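Local atomic coordinates of halorhodopsin (Halobacterium salinarum, PDB entry 2JAF), a protein that pumps chloride ions across the membrane of this archaeon, using light absorbed by its bound retinal. Residues Ile212-Gly217 / Trp232-Leu237; Gly83-Met88 / Ser104-Tyr109; Asn26-Ser31 / Val224-Ala229. The protein carries 2 engineered substitutions. One frame throughout, in Å; residues are numbered along the deposited sequence.

Contact 1 of 3, residues Ile212-Gly217 / Trp232-Leu237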
loop_
_atom_site.group_PDB
_atom_site.type_symbol
_atom_site.label_atom_id
_atom_site.label_comp_id
_atom_site.label_asym_id
_atom_site.label_seq_id
_atom_site.Cartn_x
_atom_site.Cartn_y
_atom_site.Cartn_z
ATOM N N ILE A 212 -7.142 22.714 -7.263
ATOM C CA ILE A 212 -7.834 23.994 -7.391
ATOM C C ILE A 212 -9.192 23.870 -6.711
ATOM O O ILE A 212 -9.607 24.757 -5.967
ATOM C CB ILE A 212 -8.027 24.382 -8.876
ATOM C CG1 ILE A 212 -6.662 24.698 -9.491
ATOM C CG2 ILE A 212 -8.964 25.581 -8.999
ATOM C CD1 ILE A 212 -6.708 25.063 -10.966
ATOM N N VAL A 213 -9.884 22.763 -6.967
ATOM C CA VAL A 213 -11.188 22.537 -6.360
ATOM C C VAL A 213 -11.034 22.487 -4.841
ATOM O O VAL A 213 -11.832 23.080 -4.114
ATOM C CB VAL A 213 -11.820 21.204 -6.840
ATOM C CG1 VAL A 213 -13.057 20.885 -6.008
ATOM C CG2 VAL A 213 -12.216 21.309 -8.313
ATOM N N TRP A 214 -10.010 21.783 -4.365
ATOM C CA TRP A 214 -9.789 21.666 -2.919
ATOM C C TRP A 214 -9.589 23.043 -2.292
ATOM O O TRP A 214 -10.200 23.371 -1.268
ATOM C CB TRP A 214 -8.557 20.810 -2.621
ATOM C CG TRP A 214 -8.506 20.299 -1.193
ATOM C CD1 TRP A 214 -9.002 19.117 -0.736
ATOM C CD2 TRP A 214 -7.952 20.972 -0.048
ATOM N NE1 TRP A 214 -8.791 19.004 0.622
ATOM C CE2 TRP A 214 -8.150 20.129 1.067
ATOM C CE3 TRP A 214 -7.309 22.203 0.141
ATOM C CZ2 TRP A 214 -7.726 20.478 2.360
ATOM C CZ3 TRP A 214 -6.887 22.551 1.435
ATOM C CH2 TRP A 214 -7.099 21.689 2.520
ATOM N N ALA A 215 -8.731 23.845 -2.919
ATOM C CA ALA A 215 -8.428 25.188 -2.434
ATOM C C ALA A 215 -9.600 26.161 -2.513
ATOM O O ALA A 215 -9.789 26.979 -1.614
ATOM C CB ALA A 215 -7.235 25.758 -3.199
ATOM N N VAL A 216 -10.372 26.094 -3.592
ATOM C CA VAL A 216 -11.507 26.997 -3.759
ATOM C C VAL A 216 -12.720 26.555 -2.939
ATOM O O VAL A 216 -13.487 27.394 -2.449
ATOM C CB VAL A 216 -11.896 27.107 -5.255
ATOM C CG1 VAL A 216 -13.175 27.922 -5.421
ATOM C CG2 VAL A 216 -10.758 27.754 -6.023
ATOM N N GLY A 217 -12.866 25.242 -2.779
ATOM C CA GLY A 217 -13.983 24.681 -2.034
ATOM C C GLY A 217 -13.980 24.834 -0.521
ATOM O O GLY A 217 -13.075 25.417 0.071
ATOM N N TRP A 232 -19.642 18.180 -7.218
ATOM C CA TRP A 232 -19.833 18.124 -8.665
ATOM C C TRP A 232 -18.551 18.448 -9.431
ATOM O O TRP A 232 -18.292 17.867 -10.487
ATOM C CB TRP A 232 -20.953 19.080 -9.118
ATOM C CG TRP A 232 -22.295 18.388 -9.306
ATOM C CD1 TRP A 232 -23.386 18.478 -8.487
ATOM C CD2 TRP A 232 -22.650 17.458 -10.344
ATOM N NE1 TRP A 232 -24.394 17.661 -8.948
ATOM C CE2 TRP A 232 -23.968 17.024 -10.084
ATOM C CE3 TRP A 232 -21.978 16.947 -11.467
ATOM C CZ2 TRP A 232 -24.634 16.099 -10.906
ATOM C CZ3 TRP A 232 -22.640 16.023 -12.287
ATOM C CH2 TRP A 232 -23.957 15.611 -11.997
ATOM N N ALA A 233 -17.742 19.365 -8.904
ATOM C CA ALA A 233 -16.504 19.732 -9.581
ATOM C C ALA A 233 -15.595 18.506 -9.684
ATOM O O ALA A 233 -15.067 18.202 -10.757
ATOM C CB ALA A 233 -15.797 20.869 -8.825
ATOM N N TYR A 234 -15.417 17.805 -8.566
ATOM C CA TYR A 234 -14.584 16.602 -8.544
ATOM C C TYR A 234 -15.169 15.530 -9.474
ATOM O O TYR A 234 -14.436 14.845 -10.195
ATOM C CB TYR A 234 -14.506 16.025 -7.123
ATOM C CG TYR A 234 -13.657 16.798 -6.127
ATOM C CD1 TYR A 234 -12.326 17.104 -6.398
ATOM C CD2 TYR A 234 -14.166 17.141 -4.869
ATOM C CE1 TYR A 234 -11.516 17.725 -5.442
ATOM C CE2 TYR A 234 -13.364 17.759 -3.907
ATOM C CZ TYR A 234 -12.045 18.045 -4.197
ATOM O OH TYR A 234 -11.238 18.626 -3.239
ATOM N N SER A 235 -16.491 15.378 -9.448
ATOM C CA SER A 235 -17.158 14.388 -10.285
ATOM C C SER A 235 -16.929 14.664 -11.760
ATOM O O SER A 235 -16.677 13.742 -12.530
ATOM C CB SER A 235 -18.658 14.347 -9.985
ATOM O OG SER A 235 -18.882 13.802 -8.693
ATOM N N VAL A 236 -17.015 15.928 -12.160
ATOM C CA VAL A 236 -16.776 16.269 -13.561
ATOM C C VAL A 236 -15.315 15.991 -13.917
ATOM O O VAL A 236 -15.012 15.506 -15.005
ATOM C CB VAL A 236 -17.085 17.751 -13.850
ATOM C CG1 VAL A 236 -16.607 18.122 -15.252
ATOM C CG2 VAL A 236 -18.582 17.996 -13.724
ATOM N N LEU A 237 -14.401 16.305 -13.004
ATOM C CA LEU A 237 -12.989 16.046 -13.272
ATOM C C LEU A 237 -12.774 14.547 -13.460
ATOM O O LEU A 237 -12.044 14.122 -14.360
ATOM C CB LEU A 237 -12.115 16.568 -12.126
ATOM C CG LEU A 237 -11.946 18.091 -12.103
ATOM C CD1 LEU A 237 -11.208 18.500 -10.843
ATOM C CD2 LEU A 237 -11.155 18.541 -13.358
#
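Val213 is the bump of this contact, its forked side chain standing in a hollow made by Ala233, Tyr234 and Leu237 of the facing helix. The segments 212-216 and 232-237 run antiparallel (177°) with their axes 10.4 Å apart, so a short branched residue can bridge the gap. Its two methyls divide the work. CG1, held anti to the backbone N (chi1 170°), sits over the face of the Tyr234 ring, 3.6 Å from its centroid and only 14° off the normal, a CH-pi contact that a flat aromatic suits well. CG2 fills the other side of the hollow. It lies 3.6 Å from Ala233 CB, where the small alanine leaves room for it, and 3.9 Å from Leu237 CD1, the leucine reaching tip to tip with the valine.

Tyr234 does not stop at Val213. It runs alongside Trp214, pointing the same way, until its hydroxyl rests at the edge of the indole, near the ring plane: Tyr234 OH is 3.4 Å from Trp214 CD1 and also 3.4 Å from Trp214 CA. No hydrogen bond crosses between the two segments; the contact is one of apolar fit.

Trp214 belongs to the retinal pocket and touches the chromophore, so the packing continues to that pocket. Within the seven-helix bundle, Trp214 carries the contact on to helix 158-180, where it meets Tyr165 and, edge to face, Trp162, while Tyr234 carries it on to Arg108 and Tyr109 of helix 106-127.

Contact 2 of 3, residues Gly83-Met88 / Ser104-Tyr109. With PLM (palmitic acid), chain E.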
loop_
_atom_site.group_PDB
_atom_site.type_symbol
_atom_site.label_atom_id
_atom_site.label_comp_id
_atom_site.label_asym_id
_atom_site.label_seq_id
_atom_site.Cartn_x
_atom_site.Cartn_y
_atom_site.Cartn_z
ATOM N N GLY A 83 -22.047 6.529 2.804
ATOM C CA GLY A 83 -21.682 7.277 3.995
ATOM C C GLY A 83 -20.486 6.668 4.709
ATOM O O GLY A 83 -19.965 7.243 5.662
ATOM N N LEU A 84 -20.033 5.504 4.248
ATOM C CA LEU A 84 -18.894 4.836 4.874
ATOM C C LEU A 84 -17.652 5.721 4.909
ATOM O O LEU A 84 -16.967 5.806 5.928
ATOM C CB LEU A 84 -18.559 3.536 4.126
ATOM C CG LEU A 84 -17.308 2.791 4.618
ATOM C CD1 LEU A 84 -17.571 2.217 6.003
ATOM C CD2 LEU A 84 -16.945 1.665 3.647
ATOM N N THR A 85 -17.373 6.394 3.796
ATOM C CA THR A 85 -16.188 7.237 3.703
ATOM C C THR A 85 -16.471 8.741 3.661
ATOM O O THR A 85 -15.789 9.496 2.964
ATOM C CB THR A 85 -15.338 6.828 2.476
ATOM O OG1 THR A 85 -16.144 6.884 1.296
ATOM C CG2 THR A 85 -14.812 5.408 2.645
ATOM N N VAL A 86 -17.480 9.165 4.416
ATOM C CA VAL A 86 -17.849 10.572 4.512
ATOM C C VAL A 86 -17.923 10.880 5.996
ATOM O O VAL A 86 -18.397 10.057 6.774
ATOM C CB VAL A 86 -19.231 10.863 3.884
ATOM C CG1 VAL A 86 -19.546 12.353 3.989
ATOM C CG2 VAL A 86 -19.248 10.433 2.431
ATOM N N GLY A 87 -17.441 12.051 6.395
ATOM C CA GLY A 87 -17.480 12.409 7.802
ATOM C C GLY A 87 -17.587 13.904 8.023
ATOM O O GLY A 87 -17.426 14.691 7.094
ATOM N N MET A 88 -17.870 14.298 9.260
ATOM C CA MET A 88 -17.986 15.710 9.593
ATOM C C MET A 88 -16.701 16.126 10.291
ATOM O O MET A 88 -16.260 15.472 11.237
ATOM C CB MET A 88 -19.192 15.951 10.508
ATOM C CG MET A 88 -20.540 15.661 9.862
ATOM S SD MET A 88 -20.852 16.602 8.349
ATOM C CE MET A 88 -20.768 18.274 8.939
ATOM N N SER A 104 -16.937 16.263 4.814
ATOM C CA SER A 104 -15.707 15.921 4.106
ATOM C C SER A 104 -15.814 14.578 3.393
ATOM O O SER A 104 -15.961 13.540 4.032
ATOM C CB SER A 104 -14.529 15.877 5.086
ATOM O OG SER A 104 -13.348 15.430 4.440
ATOM N N GLN A 105 -15.745 14.605 2.066
ATOM C CA GLN A 105 -15.814 13.381 1.272
ATOM C C GLN A 105 -14.400 12.817 1.234
ATOM O O GLN A 105 -13.780 12.727 0.174
ATOM C CB GLN A 105 -16.297 13.692 -0.151
ATOM C CG GLN A 105 -17.664 14.368 -0.221
ATOM C CD GLN A 105 -18.155 14.571 -1.650
ATOM O OE1 GLN A 105 -17.411 15.036 -2.516
ATOM N NE2 GLN A 105 -19.417 14.238 -1.895
ATOM N N TRP A 106 -13.892 12.437 2.402
ATOM C CA TRP A 106 -12.535 11.917 2.500
ATOM C C TRP A 106 -12.298 10.606 1.762
ATOM O O TRP A 106 -11.152 10.229 1.513
ATOM C CB TRP A 106 -12.105 11.786 3.968
ATOM C CG TRP A 106 -12.912 10.851 4.812
ATOM C CD1 TRP A 106 -13.938 11.182 5.654
ATOM C CD2 TRP A 106 -12.717 9.440 4.952
ATOM N NE1 TRP A 106 -14.386 10.066 6.313
ATOM C CE2 TRP A 106 -13.655 8.981 5.902
ATOM C CE3 TRP A 106 -11.838 8.517 4.368
ATOM C CZ2 TRP A 106 -13.742 7.639 6.283
ATOM C CZ3 TRP A 106 -11.925 7.183 4.746
ATOM C CH2 TRP A 106 -12.871 6.758 5.696
ATOM N N GLY A 107 -13.377 9.915 1.410
ATOM C CA GLY A 107 -13.225 8.679 0.671
ATOM C C GLY A 107 -12.649 8.963 -0.708
ATOM O O GLY A 107 -12.030 8.095 -1.322
ATOM N N ARG A 108 -12.848 10.175 -1.217
ATOM C CA ARG A 108 -12.286 10.491 -2.528
ATOM C C ARG A 108 -10.768 10.445 -2.429
ATOM O O ARG A 108 -10.095 9.785 -3.222
ATOM C CB ARG A 108 -12.706 11.888 -2.993
ATOM C CG ARG A 108 -14.143 12.039 -3.457
ATOM C CD ARG A 108 -14.363 13.454 -4.006
ATOM N NE ARG A 108 -15.739 13.729 -4.404
ATOM C CZ ARG A 108 -16.275 13.401 -5.580
ATOM N NH1 ARG A 108 -15.552 12.770 -6.504
ATOM N NH2 ARG A 108 -17.529 13.728 -5.837
ATOM N N TYR A 109 -10.233 11.143 -1.431
ATOM C CA TYR A 109 -8.796 11.226 -1.233
ATOM C C TYR A 109 -8.189 9.850 -1.004
ATOM O O TYR A 109 -7.123 9.530 -1.540
ATOM C CB TYR A 109 -8.497 12.184 -0.063
ATOM C CG TYR A 109 -9.406 13.405 -0.057
ATOM C CD1 TYR A 109 -9.793 14.019 -1.254
ATOM C CD2 TYR A 109 -9.907 13.927 1.136
ATOM C CE1 TYR A 109 -10.658 15.115 -1.261
ATOM C CE2 TYR A 109 -10.772 15.023 1.139
ATOM C CZ TYR A 109 -11.145 15.611 -0.063
ATOM O OH TYR A 109 -12.007 16.686 -0.068
HETATM C C1 PLM E . -13.064 10.303 10.115
HETATM O O1 PLM E . -14.252 9.928 10.078
HETATM O O2 PLM E . -12.618 11.025 11.033
HETATM C C2 PLM E . -12.149 9.850 8.989
HETATM C C3 PLM E . -11.058 8.829 9.300
HETATM C C4 PLM E . -10.326 8.528 7.995
HETATM C C5 PLM E . -9.195 7.521 8.086
HETATM C C6 PLM E . -9.669 6.084 7.998
HETATM C C7 PLM E . -9.121 5.349 6.788
HETATM C C8 PLM E . -9.609 3.917 6.744
HETATM C C9 PLM E . -9.027 3.199 5.536
HETATM C CA PLM E . -9.486 1.755 5.448
HETATM C CB PLM E . -8.823 0.844 4.424
HETATM C CC PLM E . -7.327 0.632 4.584
HETATM C CD PLM E . -6.819 -0.335 3.534
HETATM C CE PLM E . -5.314 -0.553 3.687
HETATM C CF PLM E . -4.699 -0.588 2.293
HETATM C CG PLM E . -3.193 -0.788 2.357
#
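Antiparallel pairing of Gly87 with Ser104 opens the two-stranded sheet that lies in the connection between helix 58-82 and helix 106-127. The two residues form a hydrogen-bonded pair: Ser104 N gives an almost straight bond to Gly87 O (2.8 Å, 172°), and Gly87 N returns a longer one to Ser104 O (3.2 Å). Beyond this pair the strand geometry gives way to the start of the helix, yet Gly107 N still donates a hydrogen bond to Thr85 O, 2.9 Å away and in the carbonyl plane.

Thr85 packs so closely on the start of this helix that its CB is 3.3 Å from Gly107 CA, tighter than usual; a side chain on residue 107 would run into Thr85 OG1, which is consistent with a glycine at this position. In Trp106, CG stands between the backbone N and the carbonyl carbon (chi1 62°), a setting that turns the indole back over Thr85. The ring is layered between protein and lipid: Thr85 CA makes a CH-pi contact over one face, 3.9 Å from the centroid of the six-membered ring, while palmitic acid C2 comes within 3.5 Å of NE1 over the opposite face. That NE1 is buried without a polar partner, so the ring serves as a slab rather than a donor. Replacing Trp106 by alanine removes the indole, which would probably leave a gap between the Thr85 backbone and the fatty-acid chain, both having lost the flat surface they rest on.

Within segment 104-109, Arg108 NE donates to Gln105 OE1 at 2.8 Å; outside it, Ser104 OG is hydrogen-bonded to Glu219. A short sheet leading directly into a transmembrane helix in this way is the B-C loop of the microbial rhodopsin fold.

Contact 3 of 3, residues Asn26-Ser31 / Val224-Ala229. Engineered in segment 224-229: Ala229 (natural residue Val).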
loop_
_atom_site.group_PDB
_atom_site.type_symbol
_atom_site.label_atom_id
_atom_site.label_comp_id
_atom_site.label_asym_id
_atom_site.label_seq_id
_atom_site.Cartn_x
_atom_site.Cartn_y
_atom_site.Cartn_z
ATOM N N ASN A 26 -30.059 16.363 -0.096
ATOM C CA ASN A 26 -29.459 17.392 -0.928
ATOM C C ASN A 26 -29.322 16.788 -2.319
ATOM O O ASN A 26 -28.369 16.051 -2.582
ATOM C CB ASN A 26 -28.078 17.733 -0.364
ATOM C CG ASN A 26 -27.398 18.853 -1.111
ATOM O OD1 ASN A 26 -27.665 19.087 -2.287
ATOM N ND2 ASN A 26 -26.489 19.543 -0.432
ATOM N N ALA A 27 -30.270 17.096 -3.201
ATOM C CA ALA A 27 -30.264 16.552 -4.558
ATOM C C ALA A 27 -29.008 16.914 -5.338
ATOM O O ALA A 27 -28.489 16.099 -6.101
ATOM C CB ALA A 27 -31.501 17.022 -5.316
ATOM N N LEU A 28 -28.527 18.139 -5.155
ATOM C CA LEU A 28 -27.326 18.585 -5.848
ATOM C C LEU A 28 -26.176 17.653 -5.476
ATOM O O LEU A 28 -25.465 17.143 -6.339
ATOM C CB LEU A 28 -26.990 20.029 -5.452
ATOM C CG LEU A 28 -25.757 20.675 -6.095
ATOM C CD1 LEU A 28 -25.897 20.668 -7.613
ATOM C CD2 LEU A 28 -25.598 22.102 -5.583
ATOM N N LEU A 29 -26.006 17.426 -4.180
ATOM C CA LEU A 29 -24.952 16.550 -3.684
ATOM C C LEU A 29 -25.152 15.093 -4.128
ATOM O O LEU A 29 -24.238 14.463 -4.668
ATOM C CB LEU A 29 -24.910 16.623 -2.155
ATOM C CG LEU A 29 -23.824 15.849 -1.405
ATOM C CD1 LEU A 29 -22.427 16.351 -1.805
ATOM C CD2 LEU A 29 -24.045 16.039 0.088
ATOM N N SER A 30 -26.348 14.561 -3.897
ATOM C CA SER A 30 -26.652 13.181 -4.260
ATOM C C SER A 30 -26.422 12.875 -5.737
ATOM O O SER A 30 -25.817 11.857 -6.076
ATOM C CB SER A 30 -28.102 12.847 -3.900
ATOM O OG SER A 30 -28.298 12.942 -2.503
ATOM N N SER A 31 -26.903 13.753 -6.611
ATOM C CA SER A 31 -26.750 13.536 -8.048
ATOM C C SER A 31 -25.291 13.464 -8.502
ATOM O O SER A 31 -24.960 12.690 -9.398
ATOM C CB SER A 31 -27.499 14.623 -8.836
ATOM O OG SER A 31 -27.101 15.929 -8.447
ATOM N N VAL A 224 -16.145 28.888 -2.239
ATOM C CA VAL A 224 -17.395 28.232 -2.609
ATOM C C VAL A 224 -17.708 27.397 -1.369
ATOM O O VAL A 224 -16.976 26.465 -1.044
ATOM C CB VAL A 224 -17.232 27.281 -3.819
ATOM C CG1 VAL A 224 -18.420 26.339 -3.893
ATOM C CG2 VAL A 224 -17.148 28.083 -5.112
ATOM N N GLN A 225 -18.783 27.734 -0.668
ATOM C CA GLN A 225 -19.133 27.016 0.550
ATOM C C GLN A 225 -20.118 25.867 0.375
ATOM O O GLN A 225 -20.481 25.212 1.350
ATOM C CB GLN A 225 -19.665 28.006 1.585
ATOM C CG GLN A 225 -18.563 28.869 2.181
ATOM C CD GLN A 225 -19.077 29.904 3.151
ATOM O OE1 GLN A 225 -20.152 29.750 3.728
ATOM N NE2 GLN A 225 -18.300 30.965 3.352
ATOM N N SER A 226 -20.538 25.617 -0.861
ATOM C CA SER A 226 -21.484 24.541 -1.144
ATOM C C SER A 226 -20.787 23.197 -1.329
ATOM O O SER A 226 -19.985 23.029 -2.249
ATOM C CB SER A 226 -22.299 24.874 -2.399
ATOM O OG SER A 226 -23.004 23.738 -2.877
ATOM N N VAL A 227 -21.093 22.243 -0.452
ATOM C CA VAL A 227 -20.498 20.914 -0.537
ATOM C C VAL A 227 -21.008 20.230 -1.802
ATOM O O VAL A 227 -20.285 19.465 -2.450
ATOM C CB VAL A 227 -20.846 20.060 0.715
ATOM C CG1 VAL A 227 -22.359 19.871 0.829
ATOM C CG2 VAL A 227 -20.134 18.715 0.642
ATOM N N GLY A 228 -22.251 20.522 -2.165
ATOM C CA GLY A 228 -22.810 19.940 -3.371
ATOM C C GLY A 228 -22.049 20.403 -4.604
ATOM O O GLY A 228 -21.811 19.622 -5.531
ATOM N N ALA A 229 -21.663 21.678 -4.619
ATOM C CA ALA A 229 -20.933 22.239 -5.750
ATOM C C ALA A 229 -19.514 21.676 -5.828
ATOM O O ALA A 229 -19.036 21.326 -6.909
ATOM C CB ALA A 229 -20.892 23.760 -5.643
HETATM O O HOH W 1 -24.863 22.224 -1.280
#
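Leu28 and Leu29 lie against the backbone of Gly228 where two transmembrane helices begin next to each other, each with its own N-cap: Asn26 for helix 27-50 and Ser226 for helix 227-255. Both leucines hold CG anti to the backbone N (chi1 -179° and -176°), and their branches straddle the glycine. Leu28 CG approaches Gly228 C at 4.0 Å, while CD1 of Leu29 comes to 3.9 Å from Gly228 CA and continues to Val227 CG2 at 4.1 Å. A side chain on residue 228 would point toward the other segment and crowd Leu28 CG, so glycine lets the helix starts close to 4.0 Å between Leu29 CA and Gly228 CA. The engineered Ala229 turns its CB away and takes little part.

Short polar side chains suit the cap positions, because they can fold back on the first turn. Asn26 OD1 takes the Leu29 N-H from above its carbonyl plane, and Ser226 OG accepts from Ala229 N. A single water then joins the two caps, accepting from Asn26 ND2 and from Gly228 N, and lying 2.9 Å from Ser226 OG.

Overall arrangement
From the N terminus, residues 26-31 open the longest loop, which closes only when contact 3 brings in 224-229 and sets the start of helix 27-50 beside that of 227-255, the last transmembrane helix. Contact 2 is nested wholly inside that loop, where it closes the connection between helices 58-82 and 106-127. Contact 1 opens later, at 212-217, before contact 3 has closed, and itself closes at 232-237, so the two cross; both draw on helix 227-255. That helix is the common element: Trp232 and Ser235 are probably hydrogen-bonded to Ser31 of contact 3 and Arg108 of contact 2, respectively. Helices 27-50, 106-127, 193-216 and 227-255 are thereby joined.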